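Local structure of octopine dehydrogenase (Pecten maximus, 3C7A) at residues G333-K338 / K364-D369; S250-D255 / A347-D352. The protein catalyses the NADH-dependent reductive condensation of L-arginine with pyruvate to give D-octopine, the reverse of octopine dehydrogenation. All blocks are in the same frame, centred on the assembly; numbering follows the deposited sequence.

Contact 1: residues G333-K338 / K364-D369; sequences GMIVFK and KEYLVD
Ile-335 reaches off its helix toward Tyr-366, and the contact is easiest to read by walking out along the isoleucine. Its CB already points at the 364-369 loop, but Ile-335 CB and the CG2 branch do not touch the tyrosine. CG1 comes closer, at 4.4 Å from Tyr-366 CB. It sits beside the backbone N of Ile-335 (chi1 -61°), and a further bend at chi2 (-65°) carries the terminal methyl CD1 to the actual touching point, 3.8 Å from Tyr-366 CB. Beyond that methylene the same methyl also lies near the root of the ring, with Tyr-366 CG at 4.2 Å from Ile-335 CD1, approaching it obliquely. The two side chains cross at about a right angle, so the isoleucine meets the tyrosine at its base and the phenol oxygen lies well beyond the methyl.

In the fold, this is where the chain, having run down helix 349-362, turns back as an irregular segment and lies against helix 330-344 of the alpha-helical domain. The four residues that touch are all buried, and no hydrogen bond links the two segments. Gln-359, near the end of the intervening helix, holds that turn by accepting a hydrogen bond from Tyr-366 N, while Ile-330 and Ile-355 close in around Ile-335.

One helical turn further on, Lys-338 makes a second and looser touch. Its aliphatic chain, not its charge, faces the loop: CE lies 4.3 Å from CD1 of Leu-367, and CG of the lysine is at 4.6 Å from the same methyl. Past CE the chain leads away from the leucine, and NZ forms a salt bridge with Asp-352 on helix 349-362.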
loop_
_atom_site.group_PDB
_atom_site.type_symbol
_atom_site.label_atom_id
_atom_site.label_comp_id
_atom_site.label_asym_id
_atom_site.label_seq_id
_atom_site.Cartn_x
_atom_site.Cartn_y
_atom_site.Cartn_z
ATOM N N GLY A 333 -4.274 6.198 -4.990
ATOM C CA GLY A 333 -3.377 7.126 -4.325
ATOM C C GLY A 333 -3.676 8.654 -4.402
ATOM O O GLY A 333 -4.417 9.182 -3.616
ATOM N N MET A 334 -3.107 9.331 -5.375
ATOM C CA MET A 334 -3.356 10.775 -5.620
ATOM C C MET A 334 -4.874 11.217 -5.645
ATOM O O MET A 334 -5.216 12.195 -5.036
ATOM C CB MET A 334 -2.559 11.331 -6.845
ATOM C CG MET A 334 -0.998 11.420 -6.826
ATOM S SD MET A 334 -0.136 12.531 -8.033
ATOM C CE MET A 334 -0.533 14.105 -7.336
ATOM N N ILE A 335 -5.752 10.425 -6.295
ATOM C CA ILE A 335 -7.189 10.737 -6.403
ATOM C C ILE A 335 -7.909 10.677 -5.043
ATOM O O ILE A 335 -8.817 11.474 -4.780
ATOM C CB ILE A 335 -7.909 9.826 -7.457
ATOM C CG1 ILE A 335 -7.318 10.020 -8.866
ATOM C CG2 ILE A 335 -9.431 10.048 -7.466
ATOM C CD1 ILE A 335 -7.506 11.413 -9.481
ATOM N N VAL A 336 -7.496 9.742 -4.187
ATOM C CA VAL A 336 -8.069 9.600 -2.838
ATOM C C VAL A 336 -7.741 10.818 -1.957
ATOM O O VAL A 336 -8.605 11.314 -1.223
ATOM C CB VAL A 336 -7.620 8.277 -2.143
ATOM C CG1 VAL A 336 -8.371 8.064 -0.826
ATOM C CG2 VAL A 336 -7.834 7.075 -3.062
ATOM N N PHE A 337 -6.497 11.295 -2.047
ATOM C CA PHE A 337 -6.046 12.500 -1.334
ATOM C C PHE A 337 -6.817 13.760 -1.758
ATOM O O PHE A 337 -7.128 14.610 -0.919
ATOM C CB PHE A 337 -4.530 12.691 -1.520
ATOM C CG PHE A 337 -3.981 13.955 -0.898
ATOM C CD1 PHE A 337 -3.905 14.097 0.487
ATOM C CD2 PHE A 337 -3.516 14.995 -1.702
ATOM C CE1 PHE A 337 -3.391 15.265 1.063
ATOM C CE2 PHE A 337 -3.000 16.165 -1.139
ATOM C CZ PHE A 337 -2.937 16.300 0.247
ATOM N N LYS A 338 -7.126 13.863 -3.051
ATOM C CA LYS A 338 -7.888 14.993 -3.600
ATOM C C LYS A 338 -9.310 15.075 -3.021
ATOM O O LYS A 338 -9.799 16.167 -2.719
ATOM C CB LYS A 338 -7.910 14.934 -5.140
ATOM C CG LYS A 338 -8.746 16.015 -5.850
ATOM C CD LYS A 338 -8.170 17.423 -5.683
ATOM C CE LYS A 338 -8.992 18.449 -6.457
ATOM N NZ LYS A 338 -8.509 19.847 -6.250
ATOM N N LYS A 364 -6.820 7.605 -19.511
ATOM C CA LYS A 364 -7.934 7.592 -18.556
ATOM C C LYS A 364 -8.371 9.015 -18.190
ATOM O O LYS A 364 -7.657 9.980 -18.477
ATOM C CB LYS A 364 -7.555 6.807 -17.290
ATOM C CG LYS A 364 -7.147 5.347 -17.520
ATOM C CD LYS A 364 -8.342 4.455 -17.850
ATOM C CE LYS A 364 -7.907 3.015 -18.073
ATOM N NZ LYS A 364 -9.033 2.145 -18.510
ATOM N N GLU A 365 -9.542 9.138 -17.563
ATOM C CA GLU A 365 -10.090 10.441 -17.163
ATOM C C GLU A 365 -10.749 10.374 -15.781
ATOM O O GLU A 365 -11.680 9.593 -15.569
ATOM C CB GLU A 365 -11.095 10.943 -18.210
ATOM C CG GLU A 365 -11.498 12.409 -18.057
ATOM C CD GLU A 365 -12.629 12.820 -18.991
ATOM O OE1 GLU A 365 -13.678 12.140 -19.006
ATOM O OE2 GLU A 365 -12.473 13.835 -19.705
ATOM N N TYR A 366 -10.261 11.200 -14.852
ATOM C CA TYR A 366 -10.784 11.242 -13.480
ATOM C C TYR A 366 -11.247 12.642 -13.045
ATOM O O TYR A 366 -12.325 12.790 -12.462
ATOM C CB TYR A 366 -9.748 10.712 -12.477
ATOM C CG TYR A 366 -9.142 9.365 -12.815
ATOM C CD1 TYR A 366 -9.894 8.192 -12.727
ATOM C CD2 TYR A 366 -7.806 9.263 -13.204
ATOM C CE1 TYR A 366 -9.334 6.952 -13.031
ATOM C CE2 TYR A 366 -7.236 8.029 -13.511
ATOM C CZ TYR A 366 -8.005 6.879 -13.421
ATOM O OH TYR A 366 -7.442 5.660 -13.723
ATOM N N LEU A 367 -10.425 13.654 -13.322
ATOM C CA LEU A 367 -10.696 15.033 -12.901
ATOM C C LEU A 367 -10.975 15.947 -14.099
ATOM O O LEU A 367 -10.224 15.943 -15.077
ATOM C CB LEU A 367 -9.518 15.575 -12.076
ATOM C CG LEU A 367 -9.643 16.904 -11.320
ATOM C CD1 LEU A 367 -10.487 16.754 -10.059
ATOM C CD2 LEU A 367 -8.263 17.446 -10.969
ATOM N N VAL A 368 -12.059 16.723 -14.011
ATOM C CA VAL A 368 -12.466 17.651 -15.078
ATOM C C VAL A 368 -12.864 19.017 -14.502
ATOM O O VAL A 368 -13.784 19.108 -13.682
ATOM C CB VAL A 368 -13.643 17.083 -15.933
ATOM C CG1 VAL A 368 -14.042 18.066 -17.034
ATOM C CG2 VAL A 368 -13.288 15.731 -16.544
ATOM N N ASP A 369 -12.165 20.067 -14.939
ATOM C CA ASP A 369 -12.413 21.457 -14.508
ATOM C C ASP A 369 -12.470 21.647 -12.981
ATOM O O ASP A 369 -13.230 22.479 -12.475
ATOM C CB ASP A 369 -13.681 22.027 -15.175
ATOM C CG ASP A 369 -13.463 22.413 -16.633
ATOM O OD1 ASP A 369 -12.431 23.046 -16.949
ATOM O OD2 ASP A 369 -14.341 22.096 -17.468
#

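Contact 2: residues S250-D255 / A347-D352; sequences SNECKD and AIPSND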
loop_
_atom_site.group_PDB
_atom_site.type_symbol
_atom_site.label_atom_id
_atom_site.label_comp_id
_atom_site.label_asym_id
_atom_site.label_seq_id
_atom_site.Cartn_x
_atom_site.Cartn_y
_atom_site.Cartn_z
ATOM N N SER A 250 4.744 18.656 -0.677
ATOM C CA SER A 250 4.858 18.310 0.744
ATOM C C SER A 250 4.221 19.366 1.655
ATOM O O SER A 250 3.607 19.027 2.673
ATOM C CB SER A 250 6.328 18.099 1.127
ATOM O OG SER A 250 6.468 17.816 2.511
ATOM N N ASN A 251 4.380 20.639 1.291
ATOM C CA ASN A 251 3.761 21.749 2.020
ATOM C C ASN A 251 2.229 21.705 1.968
ATOM O O ASN A 251 1.558 22.078 2.935
ATOM C CB ASN A 251 4.274 23.099 1.498
ATOM C CG ASN A 251 5.677 23.440 2.000
ATOM O OD1 ASN A 251 6.199 22.816 2.927
ATOM N ND2 ASN A 251 6.289 24.448 1.387
ATOM N N GLU A 252 1.689 21.243 0.841
ATOM C CA GLU A 252 0.240 21.084 0.668
ATOM C C GLU A 252 -0.350 19.978 1.555
ATOM O O GLU A 252 -1.501 20.077 1.990
ATOM C CB GLU A 252 -0.113 20.866 -0.812
ATOM C CG GLU A 252 -0.081 22.153 -1.649
ATOM C CD GLU A 252 -0.181 21.923 -3.156
ATOM O OE1 GLU A 252 -0.436 20.782 -3.594
ATOM O OE2 GLU A 252 -0.003 22.903 -3.912
ATOM N N CYS A 253 0.442 18.939 1.829
ATOM C CA CYS A 253 0.053 17.872 2.762
ATOM C C CYS A 253 -0.144 18.400 4.192
ATOM O O CYS A 253 -1.045 17.952 4.908
ATOM C CB CYS A 253 1.084 16.732 2.754
ATOM S SG CYS A 253 1.017 15.610 1.314
ATOM N N LYS A 254 0.697 19.353 4.593
ATOM C CA LYS A 254 0.611 19.982 5.917
ATOM C C LYS A 254 -0.612 20.891 6.075
ATOM O O LYS A 254 -1.238 20.910 7.138
ATOM C CB LYS A 254 1.897 20.752 6.236
ATOM C CG LYS A 254 3.040 19.868 6.731
ATOM C CD LYS A 254 4.414 20.503 6.530
ATOM C CE LYS A 254 4.769 21.510 7.623
ATOM N NZ LYS A 254 4.298 22.890 7.302
ATOM N N ASP A 255 -0.944 21.634 5.016
ATOM C CA ASP A 255 -2.121 22.511 4.995
ATOM C C ASP A 255 -3.429 21.752 5.254
ATOM O O ASP A 255 -4.311 22.249 5.960
ATOM C CB ASP A 255 -2.220 23.260 3.658
ATOM C CG ASP A 255 -1.132 24.316 3.481
ATOM O OD1 ASP A 255 -0.593 24.828 4.487
ATOM O OD2 ASP A 255 -0.825 24.645 2.315
ATOM N N ALA A 347 -7.359 24.289 -1.216
ATOM C CA ALA A 347 -6.861 24.246 -2.595
ATOM C C ALA A 347 -5.443 23.671 -2.668
ATOM O O ALA A 347 -4.604 23.963 -1.812
ATOM C CB ALA A 347 -6.906 25.636 -3.219
ATOM N N ILE A 348 -5.189 22.859 -3.695
ATOM C CA ILE A 348 -3.884 22.204 -3.889
ATOM C C ILE A 348 -3.396 22.261 -5.356
ATOM O O ILE A 348 -3.445 21.253 -6.068
ATOM C CB ILE A 348 -3.884 20.729 -3.358
ATOM C CG1 ILE A 348 -5.137 19.966 -3.823
ATOM C CG2 ILE A 348 -3.771 20.704 -1.835
ATOM C CD1 ILE A 348 -5.027 18.444 -3.728
ATOM N N PRO A 349 -2.916 23.442 -5.805
ATOM C CA PRO A 349 -2.563 23.683 -7.218
ATOM C C PRO A 349 -1.428 22.831 -7.803
ATOM O O PRO A 349 -1.480 22.482 -8.986
ATOM C CB PRO A 349 -2.173 25.169 -7.235
ATOM C CG PRO A 349 -1.782 25.477 -5.835
ATOM C CD PRO A 349 -2.686 24.643 -4.980
ATOM N N SER A 350 -0.419 22.508 -6.992
ATOM C CA SER A 350 0.722 21.705 -7.449
ATOM C C SER A 350 0.366 20.232 -7.673
ATOM O O SER A 350 0.824 19.621 -8.645
ATOM C CB SER A 350 1.906 21.829 -6.484
ATOM O OG SER A 350 2.575 23.069 -6.652
ATOM N N ASN A 351 -0.442 19.672 -6.772
ATOM C CA ASN A 351 -0.947 18.302 -6.917
ATOM C C ASN A 351 -1.868 18.141 -8.131
ATOM O O ASN A 351 -1.837 17.107 -8.802
ATOM C CB ASN A 351 -1.665 17.840 -5.640
ATOM C CG ASN A 351 -0.708 17.301 -4.581
ATOM O OD1 ASN A 351 -0.555 16.088 -4.426
ATOM N ND2 ASN A 351 -0.065 18.201 -3.847
ATOM N N ASP A 352 -2.676 19.168 -8.405
ATOM C CA ASP A 352 -3.609 19.172 -9.541
ATOM C C ASP A 352 -2.909 19.058 -10.900
ATOM O O ASP A 352 -3.403 18.377 -11.803
ATOM C CB ASP A 352 -4.480 20.437 -9.525
ATOM C CG ASP A 352 -5.522 20.436 -8.411
ATOM O OD1 ASP A 352 -5.811 19.364 -7.834
ATOM O OD2 ASP A 352 -6.065 21.522 -8.120
HETATM O O HOH W 1 -2.560 25.188 0.269
#
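Glu-252 stretches straight out from its helix, extended beyond CG, and Asn-351 slides past it in the opposite direction. Their carboxylate and amide planes are turned 41° from each other. Asn-351 ND2 gives a short bond to Glu-252 OE1 (2.6 Å, 157° at the hydrogen); the N-H comes to OE1 nearly along its C-O axis, and OE1 lies close to the amide plane of Asn-351. The backbone N of Asn-351 adds a weak bond to OE1 at 3.4 Å. The other oxygen is gripped separately: Ser-350 N meets OE2 at 3.1 Å on its syn lone pair. With both oxygens held, rotation of the carboxylate is fixed.

Apolar groups lie alongside. Ile-348 runs obliquely past the glutamate, its CG2 3.8 Å from Glu-252 CB, and Pro-349 CD lies 3.4 Å from OE2. A water donates to both Asp-255 OD2 and Ala-347 O, bridging the segments a second time.

Ile-348 occupies the N-cap position of helix 349-362 but has no side-chain acceptor to offer. The arrangement is that of a carboxylate from a neighbouring helix set against first-turn amides, where the helix dipole would favour its negative charge; here it joins two helices of the alpha-helical domain.

From the N terminus, the chain first passes 250-255 on the long helix 240-263, then 333-338 on helix 330-344, 347-352 at the start of helix 349-362, and finally 364-369 beyond its end. Contact 2 closes a long loop, with 91 residues between its segments; contact 1 closes a short one, with 25. The segments alternate, so the loops cross rather than nest. The centres of the two contacts are about 14 Å apart, and they touch where helix 330-344 packs against the start of helix 349-362: Ile-348 CD1 lies 3.8 Å from Lys-338 CD, and Met-334 also rests on Asn-351. Together they tie the helix 330-344/349-362 pair to helix 240-263 and to the returning chain.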